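Local coordinates for protein benzoylformate decarboxylase (Mycobacterium smegmatis, PDB 4Q9D) that belongs to the thiamine pyrophosphate-dependent enzyme family, with three alpha/beta domains per chain, and holds a magnesium ion in its C-terminal domain, at residues 212-217 with 316-321; 151-156 with 299-304; 439-444 with 494-499. All blocks are in the same frame, centred on the assembly; numbering follows the deposited sequence.

Contact 1 (212-217 with 316-321)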
ATOM      1  N   ASP B 212     -28.083  17.098  -5.015  1.00 20.25           N
ATOM      2  CA  ASP B 212     -27.808  17.917  -6.191  1.00 18.40           C
ATOM      3  C   ASP B 212     -26.991  17.119  -7.238  1.00 23.36           C
ATOM      4  O   ASP B 212     -27.270  17.192  -8.428  1.00 21.42           O
ATOM      5  CB  ASP B 212     -27.069  19.214  -5.807  1.00 20.43           C
ATOM      6  CG  ASP B 212     -27.163  20.281  -6.887  1.00 25.17           C
ATOM      7  OD1 ASP B 212     -28.267  20.434  -7.454  1.00 24.90           O
ATOM      8  OD2 ASP B 212     -26.145  20.946  -7.191  1.00 25.17           O
ATOM      9  N   ARG B 213     -26.010  16.331  -6.800  1.00 22.51           N
ATOM     10  CA  ARG B 213     -25.199  15.559  -7.752  1.00 28.58           C
ATOM     11  C   ARG B 213     -26.013  14.481  -8.460  1.00 22.84           C
ATOM     12  O   ARG B 213     -25.704  14.131  -9.584  1.00 28.88           O
ATOM     13  CB  ARG B 213     -23.954  14.962  -7.087  1.00 21.47           C
ATOM     14  CG  ARG B 213     -22.993  16.017  -6.590  1.00 21.70           C
ATOM     15  CD  ARG B 213     -21.596  15.451  -6.263  1.00 19.53           C
ATOM     16  NE  ARG B 213     -20.633  16.549  -6.087  1.00 22.06           N
ATOM     17  CZ  ARG B 213     -20.101  16.896  -4.913  1.00 22.24           C
ATOM     18  NH1 ARG B 213     -20.412  16.237  -3.800  1.00 20.95           N
ATOM     19  NH2 ARG B 213     -19.242  17.906  -4.849  1.00 20.76           N
ATOM     20  N   ALA B 214     -27.066  13.972  -7.811  1.00 22.95           N
ATOM     21  CA  ALA B 214     -27.974  13.045  -8.489  1.00 22.49           C
ATOM     22  C   ALA B 214     -29.014  13.734  -9.400  1.00 25.20           C
ATOM     23  O   ALA B 214     -29.805  13.051 -10.039  1.00 27.29           O
ATOM     24  CB  ALA B 214     -28.677  12.129  -7.492  1.00 21.64           C
ATOM     25  N   GLY B 215     -29.029  15.065  -9.470  1.00 25.64           N
ATOM     26  CA  GLY B 215     -30.046  15.745 -10.286  1.00 19.15           C
ATOM     27  C   GLY B 215     -31.399  15.629  -9.587  1.00 28.91           C
ATOM     28  O   GLY B 215     -32.440  15.660 -10.226  1.00 27.88           O
ATOM     29  N   ALA B 216     -31.394  15.503  -8.257  1.00 22.81           N
ATOM     30  CA  ALA B 216     -32.634  15.207  -7.522  1.00 23.95           C
ATOM     31  C   ALA B 216     -33.225  16.429  -6.787  1.00 20.58           C
ATOM     32  O   ALA B 216     -33.966  16.297  -5.824  1.00 25.10           O
ATOM     33  CB  ALA B 216     -32.396  14.054  -6.548  1.00 22.08           C
ATOM     34  N   TRP B 217     -32.868  17.623  -7.232  1.00 25.40           N
ATOM     35  CA  TRP B 217     -33.389  18.850  -6.638  1.00 26.83           C
ATOM     36  C   TRP B 217     -34.935  18.852  -6.519  1.00 24.13           C
ATOM     37  O   TRP B 217     -35.507  19.093  -5.439  1.00 27.37           O
ATOM     38  CB  TRP B 217     -32.918  20.001  -7.509  1.00 22.95           C
ATOM     39  CG  TRP B 217     -33.358  21.350  -7.151  1.00 27.42           C
ATOM     40  CD1 TRP B 217     -34.522  21.965  -7.545  1.00 33.00           C
ATOM     41  CD2 TRP B 217     -32.618  22.330  -6.410  1.00 27.86           C
ATOM     42  NE1 TRP B 217     -34.554  23.254  -7.069  1.00 32.94           N
ATOM     43  CE2 TRP B 217     -33.397  23.510  -6.380  1.00 23.69           C
ATOM     44  CE3 TRP B 217     -31.376  22.324  -5.761  1.00 25.31           C
ATOM     45  CZ2 TRP B 217     -32.981  24.673  -5.727  1.00 25.81           C
ATOM     46  CZ3 TRP B 217     -30.955  23.489  -5.114  1.00 29.24           C
ATOM     47  CH2 TRP B 217     -31.766  24.657  -5.106  1.00 26.90           C
ATOM     48  N   GLY B 316     -28.407   3.507  -1.555  1.00 19.91           N
ATOM     49  CA  GLY B 316     -29.165   3.611  -2.786  1.00 22.93           C
ATOM     50  C   GLY B 316     -29.029   5.007  -3.330  1.00 24.12           C
ATOM     51  O   GLY B 316     -28.683   5.934  -2.585  1.00 24.29           O
ATOM     52  N   ASP B 317     -29.298   5.163  -4.619  1.00 18.96           N
ATOM     53  CA  ASP B 317     -29.315   6.477  -5.245  1.00 23.49           C
ATOM     54  C   ASP B 317     -30.304   7.398  -4.530  1.00 23.66           C
ATOM     55  O   ASP B 317     -31.432   6.997  -4.260  1.00 22.84           O
ATOM     56  CB  ASP B 317     -29.717   6.330  -6.710  1.00 21.15           C
ATOM     57  CG  ASP B 317     -29.721   7.653  -7.452  1.00 25.99           C
ATOM     58  OD1 ASP B 317     -28.654   8.022  -8.028  1.00 25.22           O
ATOM     59  OD2 ASP B 317     -30.792   8.322  -7.471  1.00 22.03           O
ATOM     60  N   VAL B 318     -29.905   8.632  -4.226  1.00 22.08           N
ATOM     61  CA  VAL B 318     -30.749   9.454  -3.349  1.00 24.53           C
ATOM     62  C   VAL B 318     -31.957   9.974  -4.114  1.00 23.23           C
ATOM     63  O   VAL B 318     -33.014  10.213  -3.543  1.00 25.03           O
ATOM     64  CB  VAL B 318     -29.955  10.600  -2.671  1.00 25.43           C
ATOM     65  CG1 VAL B 318     -28.919  10.006  -1.745  1.00 22.99           C
ATOM     66  CG2 VAL B 318     -29.290  11.505  -3.724  1.00 15.88           C
ATOM     67  N   GLY B 319     -31.791  10.126  -5.422  1.00 20.11           N
ATOM     68  CA  GLY B 319     -32.883  10.531  -6.293  1.00 25.02           C
ATOM     69  C   GLY B 319     -33.983   9.485  -6.345  1.00 23.35           C
ATOM     70  O   GLY B 319     -35.166   9.799  -6.187  1.00 28.06           O
ATOM     71  N   ILE B 320     -33.605   8.229  -6.561  1.00 27.54           N
ATOM     72  CA  ILE B 320     -34.580   7.147  -6.538  1.00 22.46           C
ATOM     73  C   ILE B 320     -35.223   7.047  -5.157  1.00 25.32           C
ATOM     74  O   ILE B 320     -36.425   6.859  -5.028  1.00 24.79           O
ATOM     75  CB  ILE B 320     -33.913   5.796  -6.894  1.00 20.42           C
ATOM     76  CG1 ILE B 320     -33.404   5.845  -8.330  1.00 22.37           C
ATOM     77  CG2 ILE B 320     -34.898   4.643  -6.724  1.00 22.15           C
ATOM     78  CD1 ILE B 320     -32.671   4.581  -8.750  1.00 28.95           C
ATOM     79  N   ALA B 321     -34.410   7.137  -4.109  1.00 23.69           N
ATOM     80  CA  ALA B 321     -34.936   7.020  -2.761  1.00 24.87           C
ATOM     81  C   ALA B 321     -35.995   8.079  -2.476  1.00 24.28           C
ATOM     82  O   ALA B 321     -37.021   7.754  -1.904  1.00 28.46           O
ATOM     83  CB  ALA B 321     -33.805   7.078  -1.695  1.00 18.53           C
TER

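Contact 2 (151-156 with 299-304)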
ATOM      1  N   GLN B 151     -19.628   3.660 -11.857  1.00 23.63           N
ATOM      2  CA  GLN B 151     -20.511   2.873 -11.001  1.00 20.19           C
ATOM      3  C   GLN B 151     -20.547   3.499  -9.614  1.00 23.65           C
ATOM      4  O   GLN B 151     -19.563   4.088  -9.168  1.00 21.44           O
ATOM      5  CB  GLN B 151     -20.107   1.405 -10.953  1.00 18.07           C
ATOM      6  CG  GLN B 151     -20.206   0.719 -12.331  1.00 21.60           C
ATOM      7  CD  GLN B 151     -19.812  -0.748 -12.267  1.00 24.20           C
ATOM      8  OE1 GLN B 151     -20.571  -1.623 -12.698  1.00 23.53           O
ATOM      9  NE2 GLN B 151     -18.623  -1.029 -11.717  1.00 21.62           N
ATOM     10  N   PRO B 152     -21.698   3.398  -8.937  1.00 24.66           N
ATOM     11  CA  PRO B 152     -21.876   4.156  -7.681  1.00 25.12           C
ATOM     12  C   PRO B 152     -21.156   3.498  -6.494  1.00 23.23           C
ATOM     13  O   PRO B 152     -21.035   2.289  -6.468  1.00 24.71           O
ATOM     14  CB  PRO B 152     -23.397   4.121  -7.459  1.00 25.46           C
ATOM     15  CG  PRO B 152     -23.866   2.873  -8.175  1.00 20.43           C
ATOM     16  CD  PRO B 152     -22.950   2.784  -9.414  1.00 22.05           C
ATOM     17  N   PRO B 153     -20.626   4.299  -5.554  1.00 23.71           N
ATOM     18  CA  PRO B 153     -20.551   5.759  -5.679  1.00 20.76           C
ATOM     19  C   PRO B 153     -19.413   6.152  -6.605  1.00 20.72           C
ATOM     20  O   PRO B 153     -18.341   5.528  -6.577  1.00 19.45           O
ATOM     21  CB  PRO B 153     -20.239   6.209  -4.245  1.00 23.35           C
ATOM     22  CG  PRO B 153     -19.414   5.086  -3.698  1.00 19.91           C
ATOM     23  CD  PRO B 153     -19.981   3.811  -4.314  1.00 20.17           C
ATOM     24  N   MET B 154     -19.634   7.179  -7.420  1.00 17.85           N
ATOM     25  CA  MET B 154     -18.652   7.590  -8.402  1.00 20.30           C
ATOM     26  C   MET B 154     -17.390   8.093  -7.732  1.00 24.01           C
ATOM     27  O   MET B 154     -17.411   8.459  -6.572  1.00 22.86           O
ATOM     28  CB  MET B 154     -19.226   8.691  -9.305  1.00 22.07           C
ATOM     29  CG  MET B 154     -20.383   8.213 -10.170  1.00 18.31           C
ATOM     30  SD  MET B 154     -20.937   9.469 -11.311  1.00 25.18           S
ATOM     31  CE  MET B 154     -22.193   8.575 -12.215  1.00 30.56           C
ATOM     32  N   GLY B 155     -16.290   8.121  -8.478  1.00 21.72           N
ATOM     33  CA  GLY B 155     -15.045   8.603  -7.936  1.00 23.44           C
ATOM     34  C   GLY B 155     -13.907   8.506  -8.935  1.00 24.91           C
ATOM     35  O   GLY B 155     -14.062   7.954 -10.027  1.00 24.19           O
ATOM     36  N   PRO B 156     -12.753   9.065  -8.569  1.00 23.02           N
ATOM     37  CA  PRO B 156     -11.648   9.106  -9.536  1.00 18.56           C
ATOM     38  C   PRO B 156     -10.894   7.779  -9.591  1.00 20.23           C
ATOM     39  O   PRO B 156     -10.843   7.022  -8.606  1.00 19.46           O
ATOM     40  CB  PRO B 156     -10.743  10.214  -8.986  1.00 15.85           C
ATOM     41  CG  PRO B 156     -10.990  10.153  -7.461  1.00 17.13           C
ATOM     42  CD  PRO B 156     -12.466   9.828  -7.335  1.00 17.00           C
ATOM     43  N   THR B 299     -27.793   6.962   1.580  1.00 19.46           N
ATOM     44  CA  THR B 299     -26.644   7.467   0.832  1.00 19.77           C
ATOM     45  C   THR B 299     -26.288   6.499  -0.269  1.00 22.45           C
ATOM     46  O   THR B 299     -26.562   5.286  -0.167  1.00 24.73           O
ATOM     47  CB  THR B 299     -25.402   7.649   1.746  1.00 21.02           C
ATOM     48  OG1 THR B 299     -24.275   8.032   0.956  1.00 20.77           O
ATOM     49  CG2 THR B 299     -25.047   6.352   2.485  1.00 17.84           C
ATOM     50  N   ALA B 300     -25.667   7.012  -1.323  1.00 19.87           N
ATOM     51  CA  ALA B 300     -25.224   6.136  -2.419  1.00 21.91           C
ATOM     52  C   ALA B 300     -23.818   5.621  -2.120  1.00 29.05           C
ATOM     53  O   ALA B 300     -23.285   4.786  -2.852  1.00 23.25           O
ATOM     54  CB  ALA B 300     -25.253   6.872  -3.753  1.00 26.83           C
ATOM     55  N   ASP B 301     -23.217   6.111  -1.033  1.00 22.23           N
ATOM     56  CA  ASP B 301     -21.838   5.738  -0.718  1.00 22.54           C
ATOM     57  C   ASP B 301     -21.715   4.879   0.540  1.00 21.54           C
ATOM     58  O   ASP B 301     -21.724   5.391   1.650  1.00 23.22           O
ATOM     59  CB  ASP B 301     -20.967   6.997  -0.610  1.00 19.86           C
ATOM     60  CG  ASP B 301     -19.482   6.679  -0.359  1.00 28.14           C
ATOM     61  OD1 ASP B 301     -19.116   5.483  -0.222  1.00 21.84           O
ATOM     62  OD2 ASP B 301     -18.678   7.642  -0.284  1.00 33.32           O
ATOM     63  N   PRO B 302     -21.542   3.560   0.356  1.00 18.09           N
ATOM     64  CA  PRO B 302     -21.468   2.627   1.484  1.00 17.72           C
ATOM     65  C   PRO B 302     -20.411   3.014   2.521  1.00 19.16           C
ATOM     66  O   PRO B 302     -20.521   2.598   3.674  1.00 22.78           O
ATOM     67  CB  PRO B 302     -21.113   1.274   0.820  1.00 21.84           C
ATOM     68  CG  PRO B 302     -21.395   1.476  -0.652  1.00 22.68           C
ATOM     69  CD  PRO B 302     -21.213   2.918  -0.936  1.00 22.85           C
ATOM     70  N   HIS B 303     -19.393   3.771   2.110  1.00 23.57           N
ATOM     71  CA  HIS B 303     -18.393   4.206   3.050  1.00 28.50           C
ATOM     72  C   HIS B 303     -19.019   5.179   4.067  1.00 25.66           C
ATOM     73  O   HIS B 303     -18.715   5.133   5.274  1.00 24.84           O
ATOM     74  CB  HIS B 303     -17.192   4.885   2.351  1.00 21.99           C
ATOM     75  CG  HIS B 303     -16.268   5.546   3.324  1.00 25.90           C
ATOM     76  ND1 HIS B 303     -16.240   6.920   3.524  1.00 32.47           N
ATOM     77  CD2 HIS B 303     -15.384   5.031   4.215  1.00 21.24           C
ATOM     78  CE1 HIS B 303     -15.364   7.208   4.461  1.00 21.54           C
ATOM     79  NE2 HIS B 303     -14.821   6.077   4.895  1.00 29.11           N
ATOM     80  N   ARG B 304     -19.871   6.070   3.570  1.00 22.16           N
ATOM     81  CA  ARG B 304     -20.548   7.058   4.427  1.00 23.85           C
ATOM     82  C   ARG B 304     -21.534   6.434   5.421  1.00 28.19           C
ATOM     83  O   ARG B 304     -21.653   6.904   6.557  1.00 23.99           O
ATOM     84  CB  ARG B 304     -21.241   8.147   3.599  1.00 20.81           C
ATOM     85  CG  ARG B 304     -20.268   9.189   3.079  1.00 35.01           C
ATOM     86  CD  ARG B 304     -19.406   9.614   4.296  1.00 47.67           C
ATOM     87  NE  ARG B 304     -18.133  10.233   3.959  1.00 55.45           N
ATOM     88  CZ  ARG B 304     -17.322  10.805   4.851  1.00 48.77           C
ATOM     89  NH1 ARG B 304     -17.651  10.884   6.149  1.00 46.88           N
ATOM     90  NH2 ARG B 304     -16.190  11.336   4.426  1.00 44.89           N
TER

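Contact 3 (439-444 with 494-499)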
ATOM      1  N   TYR B 439      -3.114  29.699  -4.102  1.00 21.98           N
ATOM      2  CA  TYR B 439      -2.753  28.275  -4.263  1.00 24.11           C
ATOM      3  C   TYR B 439      -2.726  27.820  -5.706  1.00 24.18           C
ATOM      4  O   TYR B 439      -1.797  27.131  -6.123  1.00 22.83           O
ATOM      5  CB  TYR B 439      -3.675  27.316  -3.463  1.00 20.69           C
ATOM      6  CG  TYR B 439      -3.444  27.338  -1.967  1.00 27.91           C
ATOM      7  CD1 TYR B 439      -2.797  26.295  -1.316  1.00 24.90           C
ATOM      8  CD2 TYR B 439      -3.925  28.392  -1.200  1.00 29.13           C
ATOM      9  CE1 TYR B 439      -2.607  26.332   0.083  1.00 28.74           C
ATOM     10  CE2 TYR B 439      -3.742  28.440   0.166  1.00 30.31           C
ATOM     11  CZ  TYR B 439      -3.074  27.427   0.799  1.00 32.57           C
ATOM     12  OH  TYR B 439      -2.930  27.526   2.165  1.00 41.25           O
ATOM     13  N   SER B 440      -3.767  28.187  -6.446  1.00 22.50           N
ATOM     14  CA  SER B 440      -3.933  27.735  -7.817  1.00 22.34           C
ATOM     15  C   SER B 440      -4.220  28.941  -8.687  1.00 19.83           C
ATOM     16  O   SER B 440      -5.003  28.871  -9.631  1.00 22.64           O
ATOM     17  CB  SER B 440      -5.089  26.721  -7.926  1.00 23.30           C
ATOM     18  OG  SER B 440      -4.861  25.588  -7.093  1.00 26.94           O
ATOM     19  N   ILE B 441      -3.557  30.041  -8.362  1.00 21.90           N
ATOM     20  CA  ILE B 441      -3.708  31.290  -9.076  1.00 21.05           C
ATOM     21  C   ILE B 441      -3.465  31.154 -10.586  1.00 26.12           C
ATOM     22  O   ILE B 441      -4.154  31.798 -11.382  1.00 21.77           O
ATOM     23  CB  ILE B 441      -2.820  32.418  -8.432  1.00 22.49           C
ATOM     24  CG1 ILE B 441      -3.285  33.823  -8.870  1.00 23.94           C
ATOM     25  CG2 ILE B 441      -1.323  32.175  -8.653  1.00 21.07           C
ATOM     26  CD1 ILE B 441      -2.682  34.944  -7.943  1.00 27.46           C
ATOM     27  N   GLN B 442      -2.548  30.278 -10.993  1.00 23.31           N
ATOM     28  CA  GLN B 442      -2.244  30.122 -12.431  1.00 21.30           C
ATOM     29  C   GLN B 442      -3.444  29.631 -13.228  1.00 21.24           C
ATOM     30  O   GLN B 442      -3.453  29.735 -14.462  1.00 21.12           O
ATOM     31  CB  GLN B 442      -1.044  29.166 -12.678  1.00 22.55           C
ATOM     32  CG  GLN B 442       0.157  29.388 -11.720  1.00 21.80           C
ATOM     33  CD  GLN B 442       0.077  28.472 -10.505  1.00 23.30           C
ATOM     34  OE1 GLN B 442      -1.004  28.287  -9.935  1.00 26.96           O
ATOM     35  NE2 GLN B 442       1.211  27.844 -10.137  1.00 22.49           N
ATOM     36  N   ALA B 443      -4.439  29.050 -12.554  1.00 22.93           N
ATOM     37  CA  ALA B 443      -5.618  28.582 -13.297  1.00 22.49           C
ATOM     38  C   ALA B 443      -6.308  29.745 -14.030  1.00 22.12           C
ATOM     39  O   ALA B 443      -6.995  29.511 -14.999  1.00 22.88           O
ATOM     40  CB  ALA B 443      -6.618  27.868 -12.387  1.00 19.54           C
ATOM     41  N   ILE B 444      -6.160  30.988 -13.551  1.00 20.37           N
ATOM     42  CA  ILE B 444      -6.884  32.088 -14.195  1.00 25.88           C
ATOM     43  C   ILE B 444      -6.372  32.344 -15.632  1.00 21.62           C
ATOM     44  O   ILE B 444      -7.079  32.905 -16.466  1.00 28.87           O
ATOM     45  CB  ILE B 444      -6.878  33.383 -13.352  1.00 21.67           C
ATOM     46  CG1 ILE B 444      -5.489  33.984 -13.275  1.00 16.75           C
ATOM     47  CG2 ILE B 444      -7.406  33.112 -11.937  1.00 17.57           C
ATOM     48  CD1 ILE B 444      -5.442  35.187 -12.300  1.00 23.72           C
ATOM     49  N   ALA B 494      -3.634  40.556 -14.223  1.00 23.48           N
ATOM     50  CA  ALA B 494      -3.406  41.191 -15.496  1.00 28.71           C
ATOM     51  C   ALA B 494      -2.265  40.453 -16.171  1.00 24.95           C
ATOM     52  O   ALA B 494      -2.310  40.197 -17.362  1.00 28.56           O
ATOM     53  CB  ALA B 494      -3.045  42.694 -15.285  1.00 21.59           C
ATOM     54  N   GLY B 495      -1.253  40.085 -15.397  1.00 24.38           N
ATOM     55  CA  GLY B 495      -0.131  39.335 -15.938  1.00 24.79           C
ATOM     56  C   GLY B 495      -0.524  38.021 -16.587  1.00 27.39           C
ATOM     57  O   GLY B 495       0.080  37.625 -17.581  1.00 26.59           O
ATOM     58  N   PHE B 496      -1.525  37.350 -16.008  1.00 25.32           N
ATOM     59  CA  PHE B 496      -2.095  36.106 -16.548  1.00 25.83           C
ATOM     60  C   PHE B 496      -3.170  36.328 -17.616  1.00 24.45           C
ATOM     61  O   PHE B 496      -3.793  35.363 -18.075  1.00 24.67           O
ATOM     62  CB  PHE B 496      -2.668  35.230 -15.418  1.00 22.84           C
ATOM     63  CG  PHE B 496      -1.604  34.512 -14.613  1.00 20.85           C
ATOM     64  CD1 PHE B 496      -0.757  33.585 -15.224  1.00 22.60           C
ATOM     65  CD2 PHE B 496      -1.461  34.748 -13.255  1.00 21.94           C
ATOM     66  CE1 PHE B 496       0.224  32.912 -14.488  1.00 23.75           C
ATOM     67  CE2 PHE B 496      -0.485  34.073 -12.505  1.00 18.78           C
ATOM     68  CZ  PHE B 496       0.359  33.164 -13.118  1.00 22.87           C
ATOM     69  N   GLY B 497      -3.392  37.584 -18.001  1.00 26.24           N
ATOM     70  CA  GLY B 497      -4.305  37.892 -19.094  1.00 25.44           C
ATOM     71  C   GLY B 497      -5.744  38.226 -18.723  1.00 32.93           C
ATOM     72  O   GLY B 497      -6.587  38.403 -19.606  1.00 28.26           O
ATOM     73  N   CYS B 498      -6.046  38.311 -17.431  1.00 24.72           N
ATOM     74  CA  CYS B 498      -7.420  38.597 -17.025  1.00 28.39           C
ATOM     75  C   CYS B 498      -7.646  40.100 -16.945  1.00 28.03           C
ATOM     76  O   CYS B 498      -6.720  40.831 -16.594  1.00 25.72           O
ATOM     77  CB  CYS B 498      -7.695  38.001 -15.646  1.00 24.28           C
ATOM     78  SG  CYS B 498      -7.841  36.203 -15.704  1.00 26.70           S
ATOM     79  N   ARG B 499      -8.867  40.544 -17.253  1.00 25.51           N
ATOM     80  CA  ARG B 499      -9.303  41.895 -16.888  1.00 27.08           C
ATOM     81  C   ARG B 499      -9.231  41.997 -15.373  1.00 28.49           C
ATOM     82  O   ARG B 499      -9.395  40.997 -14.662  1.00 25.50           O
ATOM     83  CB  ARG B 499     -10.756  42.135 -17.271  1.00 26.00           C
ATOM     84  CG  ARG B 499     -11.092  42.205 -18.743  1.00 32.90           C
ATOM     85  CD  ARG B 499     -12.594  42.543 -18.852  1.00 38.11           C
ATOM     86  NE  ARG B 499     -12.803  43.963 -18.522  1.00 51.81           N
ATOM     87  CZ  ARG B 499     -13.439  44.470 -17.452  1.00 54.28           C
ATOM     88  NH1 ARG B 499     -14.047  43.704 -16.520  1.00 28.10           N
ATOM     89  NH2 ARG B 499     -13.486  45.792 -17.334  1.00 50.23           N
TER

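Contact 1 (212-217 with 316-321)
Ala216 and Gly319 meet where the short link between helices 209-213 and 217-227 comes up against the start of helix 318-328: the methyl CB of Ala216 rests on Gly319 CA at 3.6 Å, and the two alpha carbons come within 4.8 Å. With no side chain on Gly319, the methyl reaches the bare first turn of helix 318-328. A second methyl, Ala214 CB, lies alongside the same turn, 3.9 Å from Val318 CG2 and 4.1 Å from the carboxylate oxygen Asp317 OD1. Val318 presents CG2 there because that branch stands between its backbone N and carbonyl carbon, while CG1 is turned elsewhere. The contact is thus a small van der Waals touch of two alanine methyls on a helix start, burying 146 Å² in all.

Capping motifs position both partners. Asp317 is the N-cap of helix 318-328: its CG stands anti to the backbone N (chi1 -178°), which carries OD2 back over the turn to accept from Ile320 N at 3.0 Å through the anti lone pair, with an N-H...O angle of 157°. On the other side, helix 209-213 closes in a Schellman motif with Gly215 at positive phi, and Ala216 then serves as N-cap of the following helix. This sharp turn sets the methyls of Ala214 and Ala216 toward the same neighbour. Further back, Asp212 pairs with Arg239 and Arg213 with Asp238 in salt bridges.

The contact lies inside the central domain, at the side of its parallel sheet that ends in strand 312-315. Val318 also packs on Glu210 and Val211 of helix 209-213, while Ile320, in the same turn, packs on Ala184 and Pro185 of strand 183-185.

Contact 2 (151-156 with 299-304)
Pro153 and Asp301 bring their backbones to 5.1 Å between alpha carbons, where the loop between helix 138-150 and strand 157-162 passes the N-terminus of helix 302-307. This is an interdomain contact: the loop belongs to the N-terminal domain's sheet and carries a cis-proline, the peptide before Pro153 being cis, and it faces the capped helix start that follows strand 294-299 in the central domain's Rossmann-like sheet.

Pro153 carries the contact with three ring carbons. Its CB lies 3.6 Å from the carbonyl oxygen of Ala300, and CG is 3.5 Å from Asp301 OD1, the proline and aspartate side chains crossing at about a right angle. The third carbon meets the other proline: the two rings reach toward each other tip to tip, Pro153 CD at 3.7 Å from Pro302 CD. Pro152 adds a little cover beside Ala300. Carbon thus meets carbon and oxygen here.

The helix start is tied up at several points. Thr299 OG1 accepts from Asp301 N in an ST turn, and Glu210 bonds both to that hydroxyl and to Ala300 N. On the loop side, Lys127 takes the carbonyl oxygen of Pro153. This is also close to the subunit boundaries: Gln151 bonds to Pro302 and Ser305 of the second subunit, and Arg304 forms a salt bridge with Asp110 of the third.

Asp301 does two jobs at once. With chi1 near 180° (-177°) its carboxylate swings clear of its own amide and comes round to the His303 N-H, while CB and CG lie against Pro153, CG at 3.7 Å from Pro153 CG. There OD1 accepts the N-cap bond from His303 N at 2.9 Å, the donor approaching from above the carboxylate plane, 50° out of it.

Contact 3 (439-444 with 494-499)
Phe496 is wedged against the turn that leads into helix 443-449, and the tight part lies at its base. Ile444 CG1 sits 3.8 Å from Phe496 CB, the two side chains crossing at about a right angle; a chi1 of 68° turns CG1 and CD1 onto Phe496 and keeps CB beside Cys498. Cys498 SG touches Ile444 twice, at 3.8 Å from CB and 3.5 Å from the carbonyl oxygen O.

At the ring's far end Gln442 CA lies over one face, displaced toward the CZ rim, a CH-pi contact 4.3 Å from the centroid, and Gln442 CG is 4.0 Å from Phe496 CZ. Only Ile441 is loose here, its CG2 4.4 Å from Phe496 CE2. This end faces a subunit boundary instead of water: Gln442 runs beside the ring, but its NE2 bonds to Gln438 O of the third subunit, whose Gln438 also packs on Phe496.

All five touching residues are buried in the assembly, partly by the third subunit. The Schellman turn at Gly497 closes helix 489-495 and leads through Cys498, which packs on Pro522, into edge strand 499-502, while Ile444 also packs on Val409 of helix 408-421.

Overall arrangement
Contacts 1 and 2 are close neighbours, their centres 12 Å apart. Contact 1 stays within the central domain, whereas contact 2 joins that domain to the N-terminal one; they meet where Gly316 N of contact 1 lies 2.9 Å from Thr299 O of contact 2, a probable hydrogen bond. Both rest on a helix start capped by an aspartate, met by alanine methyls in one and a proline ring in the other. Contact 1 is partly buried and contact 2 is at the surface. Contact 3 is wholly buried, about 34 Å from contact 2 between centres and across the chain's centre, in the C-terminal domain; it trades small groups for an aromatic wedge. Contacts 2 and 3 both border the third subunit.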